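PDB 4FXT: uncharacterized protein from Bacteroides ovatus, which is of unknown function but joins a transthyretin-like N-terminal domain to an E-set-like C-terminal domain, both of the DUF3823 family. Local coordinates for residues I167-V181 / E190-K202. Residues are numbered along the deposited sequence; the frame is centred on the assembly and turned at random.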
ATOM      1  N   ILE A 167      14.254  11.967  13.689  1.00 51.47           N
ATOM      2  CA  ILE A 167      12.996  12.096  14.410  1.00 50.99           C
ATOM      3  C   ILE A 167      12.692  13.599  14.557  1.00 60.39           C
ATOM      4  O   ILE A 167      13.531  14.333  15.100  1.00 64.06           O
ATOM      5  CB  ILE A 167      13.044  11.354  15.776  1.00 53.81           C
ATOM      6  CG1 ILE A 167      13.447   9.893  15.615  1.00 53.38           C
ATOM      7  CG2 ILE A 167      11.714  11.477  16.500  1.00 53.55           C
ATOM      8  CD1 ILE A 167      13.741   9.129  16.904  1.00 56.72           C
ATOM      9  N   PRO A 168      11.539  14.083  14.045  1.00 57.37           N
ATOM     10  CA  PRO A 168      11.246  15.523  14.133  1.00 59.90           C
ATOM     11  C   PRO A 168      10.917  15.966  15.578  1.00 71.14           C
ATOM     12  O   PRO A 168      10.588  15.136  16.432  1.00 71.80           O
ATOM     13  CB  PRO A 168      10.035  15.696  13.201  1.00 60.21           C
ATOM     14  CG  PRO A 168       9.370  14.375  13.194  1.00 62.59           C
ATOM     15  CD  PRO A 168      10.471  13.358  13.327  1.00 57.71           C
ATOM     16  N   SER A 169      11.026  17.288  15.835  1.00 71.37           N
ATOM     17  CA  SER A 169      10.795  17.937  17.128  1.00 74.53           C
ATOM     18  C   SER A 169       9.424  17.573  17.739  1.00 78.53           C
ATOM     19  O   SER A 169       9.317  17.317  18.942  1.00 78.19           O
ATOM     20  CB  SER A 169      10.887  19.456  16.983  1.00 81.96           C
ATOM     21  OG  SER A 169       9.928  19.968  16.068  1.00 94.91           O
ATOM     22  N   GLY A 170       8.400  17.546  16.907  1.00 75.52           N
ATOM     23  CA  GLY A 170       7.054  17.242  17.363  1.00 76.89           C
ATOM     24  C   GLY A 170       6.746  15.769  17.554  1.00 79.69           C
ATOM     25  O   GLY A 170       5.579  15.414  17.725  1.00 80.51           O
ATOM     26  N   LEU A 171       7.785  14.907  17.533  1.00 72.41           N
ATOM     27  CA  LEU A 171       7.622  13.464  17.693  1.00 68.63           C
ATOM     28  C   LEU A 171       8.600  12.883  18.706  1.00 70.73           C
ATOM     29  O   LEU A 171       8.405  11.756  19.162  1.00 70.87           O
ATOM     30  CB  LEU A 171       7.853  12.800  16.324  1.00 65.28           C
ATOM     31  CG  LEU A 171       6.684  12.077  15.682  1.00 67.43           C
ATOM     32  CD1 LEU A 171       5.524  12.948  15.551  1.00 67.91           C
ATOM     33  CD2 LEU A 171       7.034  11.619  14.316  1.00 65.87           C
ATOM     34  N   VAL A 172       9.635  13.650  19.059  1.00 64.81           N
ATOM     35  CA  VAL A 172      10.773  13.194  19.844  1.00 64.74           C
ATOM     36  C   VAL A 172      10.347  12.864  21.326  1.00 68.01           C
ATOM     37  O   VAL A 172      10.982  12.006  21.955  1.00 66.44           O
ATOM     38  CB  VAL A 172      11.906  14.262  19.782  1.00 69.66           C
ATOM     39  CG1 VAL A 172      11.580  15.521  20.578  1.00 71.70           C
ATOM     40  CG2 VAL A 172      13.236  13.691  20.213  1.00 70.55           C
ATOM     41  N   ASN A 173       9.270  13.469  21.847  1.00 65.77           N
ATOM     42  CA  ASN A 173       8.852  13.206  23.227  1.00 67.52           C
ATOM     43  C   ASN A 173       7.598  12.332  23.281  1.00 71.16           C
ATOM     44  O   ASN A 173       6.981  12.196  24.332  1.00 73.18           O
ATOM     45  CB  ASN A 173       8.617  14.515  23.944  1.00 72.50           C
ATOM     46  CG  ASN A 173       9.898  15.303  24.144  1.00113.46           C
ATOM     47  OD1 ASN A 173      10.965  14.757  24.482  1.00112.95           O
ATOM     48  ND2 ASN A 173       9.807  16.613  24.013  1.00109.24           N
ATOM     49  N   GLU A 174       7.262  11.679  22.171  1.00 66.21           N
ATOM     50  CA  GLU A 174       6.115  10.780  22.091  1.00 64.43           C
ATOM     51  C   GLU A 174       6.537   9.376  22.479  1.00 67.72           C
ATOM     52  O   GLU A 174       7.724   9.042  22.391  1.00 68.96           O
ATOM     53  CB  GLU A 174       5.514  10.809  20.692  1.00 62.98           C
ATOM     54  CG  GLU A 174       4.876  12.155  20.394  1.00 76.86           C
ATOM     55  CD  GLU A 174       3.678  12.549  21.244  1.00103.62           C
ATOM     56  OE1 GLU A 174       2.778  11.699  21.441  1.00 93.24           O
ATOM     57  OE2 GLU A 174       3.597  13.738  21.626  1.00103.76           O
ATOM     58  N   SER A 175       5.562   8.562  22.927  1.00 61.94           N
ATOM     59  CA  SER A 175       5.775   7.197  23.402  1.00 60.94           C
ATOM     60  C   SER A 175       6.196   6.260  22.257  1.00 59.92           C
ATOM     61  O   SER A 175       6.961   5.308  22.475  1.00 59.39           O
ATOM     62  CB  SER A 175       4.505   6.685  24.064  1.00 66.81           C
ATOM     63  OG  SER A 175       4.693   5.453  24.741  1.00 75.94           O
ATOM     64  N   TYR A 176       5.734   6.566  21.031  1.00 53.79           N
ATOM     65  CA  TYR A 176       5.998   5.817  19.792  1.00 50.10           C
ATOM     66  C   TYR A 176       5.608   6.642  18.568  1.00 48.43           C
ATOM     67  O   TYR A 176       4.915   7.653  18.704  1.00 47.77           O
ATOM     68  CB  TYR A 176       5.215   4.468  19.783  1.00 51.73           C
ATOM     69  CG  TYR A 176       3.704   4.608  19.924  1.00 54.03           C
ATOM     70  CD1 TYR A 176       2.884   4.748  18.805  1.00 55.78           C
ATOM     71  CD2 TYR A 176       3.095   4.568  21.170  1.00 56.36           C
ATOM     72  CE1 TYR A 176       1.496   4.876  18.931  1.00 57.66           C
ATOM     73  CE2 TYR A 176       1.711   4.686  21.307  1.00 57.97           C
ATOM     74  CZ  TYR A 176       0.916   4.843  20.186  1.00 61.27           C
ATOM     75  OH  TYR A 176      -0.446   4.949  20.309  1.00 60.65           O
ATOM     76  N   LEU A 177       5.969   6.152  17.372  1.00 41.57           N
ATOM     77  CA  LEU A 177       5.581   6.741  16.093  1.00 39.21           C
ATOM     78  C   LEU A 177       5.339   5.632  15.065  1.00 46.93           C
ATOM     79  O   LEU A 177       5.666   4.469  15.292  1.00 48.48           O
ATOM     80  CB  LEU A 177       6.605   7.765  15.554  1.00 37.39           C
ATOM     81  CG  LEU A 177       8.098   7.321  15.349  1.00 40.03           C
ATOM     82  CD1 LEU A 177       8.289   6.281  14.217  1.00 37.53           C
ATOM     83  CD2 LEU A 177       8.963   8.505  15.037  1.00 38.27           C
ATOM     84  N   TYR A 178       4.816   6.013  13.914  1.00 43.74           N
ATOM     85  CA  TYR A 178       4.591   5.076  12.830  1.00 41.94           C
ATOM     86  C   TYR A 178       5.543   5.427  11.718  1.00 44.30           C
ATOM     87  O   TYR A 178       5.756   6.612  11.431  1.00 44.97           O
ATOM     88  CB  TYR A 178       3.130   5.085  12.382  1.00 42.67           C
ATOM     89  CG  TYR A 178       2.198   4.585  13.469  1.00 44.97           C
ATOM     90  CD1 TYR A 178       1.677   5.457  14.427  1.00 48.10           C
ATOM     91  CD2 TYR A 178       1.839   3.241  13.543  1.00 45.11           C
ATOM     92  CE1 TYR A 178       0.807   5.004  15.420  1.00 51.93           C
ATOM     93  CE2 TYR A 178       0.973   2.776  14.529  1.00 47.71           C
ATOM     94  CZ  TYR A 178       0.472   3.658  15.476  1.00 57.88           C
ATOM     95  OH  TYR A 178      -0.330   3.184  16.483  1.00 57.32           O
ATOM     96  N   ALA A 179       6.202   4.398  11.167  1.00 38.41           N
ATOM     97  CA  ALA A 179       7.198   4.548  10.116  1.00 36.52           C
ATOM     98  C   ALA A 179       6.797   3.760   8.919  1.00 42.04           C
ATOM     99  O   ALA A 179       6.137   2.724   9.067  1.00 43.74           O
ATOM    100  CB  ALA A 179       8.553   4.104  10.612  1.00 37.17           C
ATOM    101  N   ARG A 180       7.179   4.236   7.726  1.00 37.78           N
ATOM    102  CA  ARG A 180       6.772   3.578   6.487  1.00 38.44           C
ATOM    103  C   ARG A 180       7.691   3.931   5.311  1.00 44.04           C
ATOM    104  O   ARG A 180       8.221   5.039   5.252  1.00 46.29           O
ATOM    105  CB  ARG A 180       5.332   4.029   6.166  1.00 39.65           C
ATOM    106  CG  ARG A 180       4.510   3.001   5.465  1.00 48.26           C
ATOM    107  CD  ARG A 180       3.106   3.492   5.300  1.00 46.94           C
ATOM    108  NE  ARG A 180       2.285   2.477   4.647  1.00 49.89           N
ATOM    109  CZ  ARG A 180       1.122   2.719   4.061  1.00 62.87           C
ATOM    110  NH1 ARG A 180       0.651   3.958   3.993  1.00 38.99           N
ATOM    111  NH2 ARG A 180       0.450   1.734   3.479  1.00 61.93           N
ATOM    112  N   VAL A 181       7.832   3.008   4.361  1.00 38.36           N
ATOM    113  CA  VAL A 181       8.673   3.179   3.170  1.00 37.15           C
ATOM    114  C   VAL A 181       7.760   3.166   1.949  1.00 40.41           C
ATOM    115  O   VAL A 181       6.900   2.289   1.859  1.00 39.33           O
ATOM    116  CB  VAL A 181       9.804   2.104   3.068  1.00 40.39           C
ATOM    117  CG1 VAL A 181      10.690   2.347   1.866  1.00 39.37           C
ATOM    118  CG2 VAL A 181      10.646   2.040   4.330  1.00 40.85           C
ATOM    119  N   GLU A 190       0.434   7.382  -7.539  1.00 48.29           N
ATOM    120  CA  GLU A 190       0.509   6.946  -6.165  1.00 47.89           C
ATOM    121  C   GLU A 190       1.783   6.183  -5.866  1.00 49.16           C
ATOM    122  O   GLU A 190       2.301   5.474  -6.707  1.00 48.99           O
ATOM    123  CB  GLU A 190      -0.717   6.017  -5.917  1.00 49.99           C
ATOM    124  CG  GLU A 190      -1.246   6.013  -4.508  1.00 54.34           C
ATOM    125  CD  GLU A 190      -1.721   7.386  -4.080  1.00 79.99           C
ATOM    126  OE1 GLU A 190      -2.323   8.146  -4.888  1.00 35.21           O
ATOM    127  OE2 GLU A 190      -1.496   7.683  -2.888  1.00 89.44           O
ATOM    128  N   TYR A 191       2.236   6.281  -4.625  1.00 43.63           N
ATOM    129  CA  TYR A 191       3.319   5.471  -4.130  1.00 40.99           C
ATOM    130  C   TYR A 191       2.810   4.109  -3.743  1.00 50.59           C
ATOM    131  O   TYR A 191       1.646   3.962  -3.349  1.00 54.58           O
ATOM    132  CB  TYR A 191       4.008   6.126  -2.909  1.00 38.90           C
ATOM    133  CG  TYR A 191       4.998   7.239  -3.147  1.00 39.52           C
ATOM    134  CD1 TYR A 191       4.571   8.505  -3.532  1.00 40.30           C
ATOM    135  CD2 TYR A 191       6.341   7.082  -2.817  1.00 42.02           C
ATOM    136  CE1 TYR A 191       5.470   9.549  -3.722  1.00 38.74           C
ATOM    137  CE2 TYR A 191       7.253   8.129  -2.977  1.00 44.86           C
ATOM    138  CZ  TYR A 191       6.805   9.369  -3.418  1.00 53.82           C
ATOM    139  OH  TYR A 191       7.672  10.424  -3.571  1.00 61.94           O
ATOM    140  N   CYS A 192       3.688   3.132  -3.766  1.00 48.35           N
ATOM    141  CA  CYS A 192       3.432   1.828  -3.218  1.00 50.27           C
ATOM    142  C   CYS A 192       4.203   1.742  -1.925  1.00 52.80           C
ATOM    143  O   CYS A 192       5.385   2.097  -1.897  1.00 52.90           O
ATOM    144  CB  CYS A 192       3.774   0.701  -4.180  1.00 53.54           C
ATOM    145  SG  CYS A 192       3.529  -0.950  -3.460  1.00 59.19           S
ATOM    146  N   TYR A 193       3.544   1.333  -0.846  1.00 48.08           N
ATOM    147  CA  TYR A 193       4.160   1.367   0.463  1.00 45.45           C
ATOM    148  C   TYR A 193       4.301   0.028   1.139  1.00 46.76           C
ATOM    149  O   TYR A 193       3.631  -0.964   0.835  1.00 45.22           O
ATOM    150  CB  TYR A 193       3.298   2.238   1.404  1.00 46.36           C
ATOM    151  CG  TYR A 193       3.059   3.671   0.974  1.00 46.70           C
ATOM    152  CD1 TYR A 193       1.995   3.999   0.132  1.00 48.37           C
ATOM    153  CD2 TYR A 193       3.832   4.709   1.484  1.00 45.74           C
ATOM    154  CE1 TYR A 193       1.754   5.317  -0.244  1.00 45.60           C
ATOM    155  CE2 TYR A 193       3.598   6.032   1.119  1.00 45.93           C
ATOM    156  CZ  TYR A 193       2.548   6.332   0.270  1.00 47.77           C
ATOM    157  OH  TYR A 193       2.325   7.649  -0.051  1.00 45.55           O
ATOM    158  N   SER A 194       5.164   0.056   2.150  1.00 43.90           N
ATOM    159  CA  SER A 194       5.386  -0.983   3.134  1.00 42.33           C
ATOM    160  C   SER A 194       4.260  -0.923   4.109  1.00 48.15           C
ATOM    161  O   SER A 194       3.434  -0.002   4.035  1.00 46.97           O
ATOM    162  CB  SER A 194       6.733  -0.763   3.807  1.00 41.70           C
ATOM    163  OG  SER A 194       6.653   0.428   4.573  1.00 45.17           O
ATOM    164  N   GLN A 195       4.266  -1.796   5.108  1.00 46.32           N
ATOM    165  CA  GLN A 195       3.250  -1.678   6.124  1.00 45.63           C
ATOM    166  C   GLN A 195       3.613  -0.510   7.054  1.00 44.89           C
ATOM    167  O   GLN A 195       4.800  -0.172   7.156  1.00 43.72           O
ATOM    168  CB  GLN A 195       3.081  -3.006   6.879  1.00 49.09           C
ATOM    169  CG  GLN A 195       2.294  -4.055   6.060  1.00 79.05           C
ATOM    170  CD  GLN A 195       0.843  -3.659   5.695  1.00 93.74           C
ATOM    171  OE1 GLN A 195       0.052  -3.193   6.550  1.00 93.55           O
ATOM    172  NE2 GLN A 195       0.447  -3.890   4.424  1.00 58.28           N
ATOM    173  N   SER A 196       2.579   0.177   7.638  1.00 38.80           N
ATOM    174  CA  SER A 196       2.818   1.239   8.621  1.00 36.11           C
ATOM    175  C   SER A 196       3.147   0.555   9.937  1.00 39.89           C
ATOM    176  O   SER A 196       2.303  -0.158  10.451  1.00 38.42           O
ATOM    177  CB  SER A 196       1.638   2.176   8.723  1.00 35.86           C
ATOM    178  OG  SER A 196       1.891   3.189   9.682  1.00 39.38           O
ATOM    179  N   ILE A 197       4.415   0.653  10.374  1.00 38.70           N
ATOM    180  CA  ILE A 197       4.966  -0.054  11.522  1.00 41.12           C
ATOM    181  C   ILE A 197       5.210   0.890  12.688  1.00 41.40           C
ATOM    182  O   ILE A 197       5.894   1.910  12.549  1.00 35.88           O
ATOM    183  CB  ILE A 197       6.297  -0.749  11.090  1.00 44.83           C
ATOM    184  CG1 ILE A 197       6.016  -1.743   9.931  1.00 45.16           C
ATOM    185  CG2 ILE A 197       6.988  -1.432  12.294  1.00 45.67           C
ATOM    186  CD1 ILE A 197       7.201  -2.378   9.370  1.00 56.96           C
ATOM    187  N   LYS A 198       4.677   0.493  13.858  1.00 41.16           N
ATOM    188  CA  LYS A 198       4.884   1.221  15.106  1.00 41.98           C
ATOM    189  C   LYS A 198       6.327   1.057  15.570  1.00 49.13           C
ATOM    190  O   LYS A 198       6.873  -0.060  15.536  1.00 49.52           O
ATOM    191  CB  LYS A 198       3.922   0.758  16.194  1.00 45.39           C
ATOM    192  CG  LYS A 198       3.982   1.678  17.403  1.00 54.12           C
ATOM    193  CD  LYS A 198       3.499   1.089  18.722  1.00 62.60           C
ATOM    194  CE  LYS A 198       2.048   0.787  18.860  1.00 68.27           C
ATOM    195  NZ  LYS A 198       1.782   0.454  20.293  1.00 74.70           N
ATOM    196  N   VAL A 199       6.950   2.172  15.973  1.00 46.99           N
ATOM    197  CA  VAL A 199       8.335   2.213  16.440  1.00 47.43           C
ATOM    198  C   VAL A 199       8.354   2.856  17.809  1.00 55.56           C
ATOM    199  O   VAL A 199       7.995   4.031  17.925  1.00 57.36           O
ATOM    200  CB  VAL A 199       9.265   2.960  15.450  1.00 48.27           C
ATOM    201  CG1 VAL A 199      10.715   2.940  15.918  1.00 48.42           C
ATOM    202  CG2 VAL A 199       9.150   2.404  14.048  1.00 46.23           C
ATOM    203  N   ALA A 200       8.778   2.110  18.830  1.00 52.76           N
ATOM    204  CA  ALA A 200       8.870   2.625  20.189  1.00 55.28           C
ATOM    205  C   ALA A 200       9.945   3.685  20.291  1.00 62.55           C
ATOM    206  O   ALA A 200      11.009   3.525  19.710  1.00 61.63           O
ATOM    207  CB  ALA A 200       9.170   1.490  21.158  1.00 58.12           C
ATOM    208  N   LEU A 201       9.669   4.778  21.012  1.00 61.74           N
ATOM    209  CA  LEU A 201      10.643   5.865  21.205  1.00 60.43           C
ATOM    210  C   LEU A 201      11.058   5.912  22.676  1.00 68.63           C
ATOM    211  O   LEU A 201      12.108   6.460  23.021  1.00 69.78           O
ATOM    212  CB  LEU A 201      10.063   7.214  20.741  1.00 57.77           C
ATOM    213  CG  LEU A 201       9.577   7.286  19.287  1.00 57.27           C
ATOM    214  CD1 LEU A 201       8.978   8.615  19.002  1.00 56.12           C
ATOM    215  CD2 LEU A 201      10.681   7.001  18.292  1.00 55.02           C
ATOM    216  N   LYS A 202      10.234   5.304  23.527  1.00 66.96           N
ATOM    217  CA  LYS A 202      10.424   5.200  24.968  1.00 74.75           C
ATOM    218  C   LYS A 202      10.361   3.726  25.396  1.00 96.65           C
ATOM    219  O   LYS A 202       9.414   3.017  24.972  1.00 95.53           O
ATOM    220  CB  LYS A 202       9.367   6.044  25.724  1.00 78.09           C
ATOM    221  CG  LYS A 202       9.457   7.564  25.502  1.00 85.18           C
ATOM    222  CD  LYS A 202       8.392   8.304  26.331  1.00 97.38           C
ATOM    223  CE  LYS A 202       8.508   9.808  26.240  1.00105.45           C
ATOM    224  NZ  LYS A 202       7.451  10.508  27.038  1.00108.33           N
ATOM    225  OXT LYS A 202      11.280   3.274  26.115  1.00125.67           O
TER
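Leu177 pairs with Val199, and Ala179 with Ile197, in two antiparallel hydrogen-bonded pairs. Leu177 N donates to Val199 O at 3.0 Å, and Val199 N returns a bond to Leu177 O. Ala179 and Ile197 exchange the same two bonds. Past this ladder the regular pairing breaks. Val181 N there donates to the hydroxyl Ser194 OG at 2.8 Å, and Ser194 N donates to Val181 O. The side chain thus stands in for a backbone acceptor.

Arg180 makes the main polar side-chain contact. Its chain runs extended from CG to NE, and Arg180 NE reaches Ser194 O at 2.8 Å, close to the guanidinium plane. The Arg180 guanidinium lies flat on the Tyr193 ring, centres 4.4 Å apart and planes 17° apart. NH1 and NH2 bond outward to Thr140 O and Val23 O, the latter in the N-terminal domain. A leucine in place of Arg180 would probably leave Ser194 O without this donor and the Tyr193 face without its stacked partner.

Tyr176 and Lys198 form a cation-pi pair. Lys198 bends at chi3 (-68°), which brings NZ over the Tyr176 ring face, 4.3 Å from the centroid of that ring. Its CD also packs on that face.

Leu201 and Leu177 carry much of the apolar contact. Leu201 CD2 meets Leu177 CG at 3.9 Å and Ile167 CD1 at 4.0 Å. Leu177 CD1 also touches Val199 CB, and Ala179 CB packs against Val199 CG2. Val199 and Leu201 continue onto Ile112 of strand 111-120.

The arrangement is a beta hairpin whose last strand, 192-200, is interrupted and forms a sheet edge in the E-set-like beta-sandwich domain.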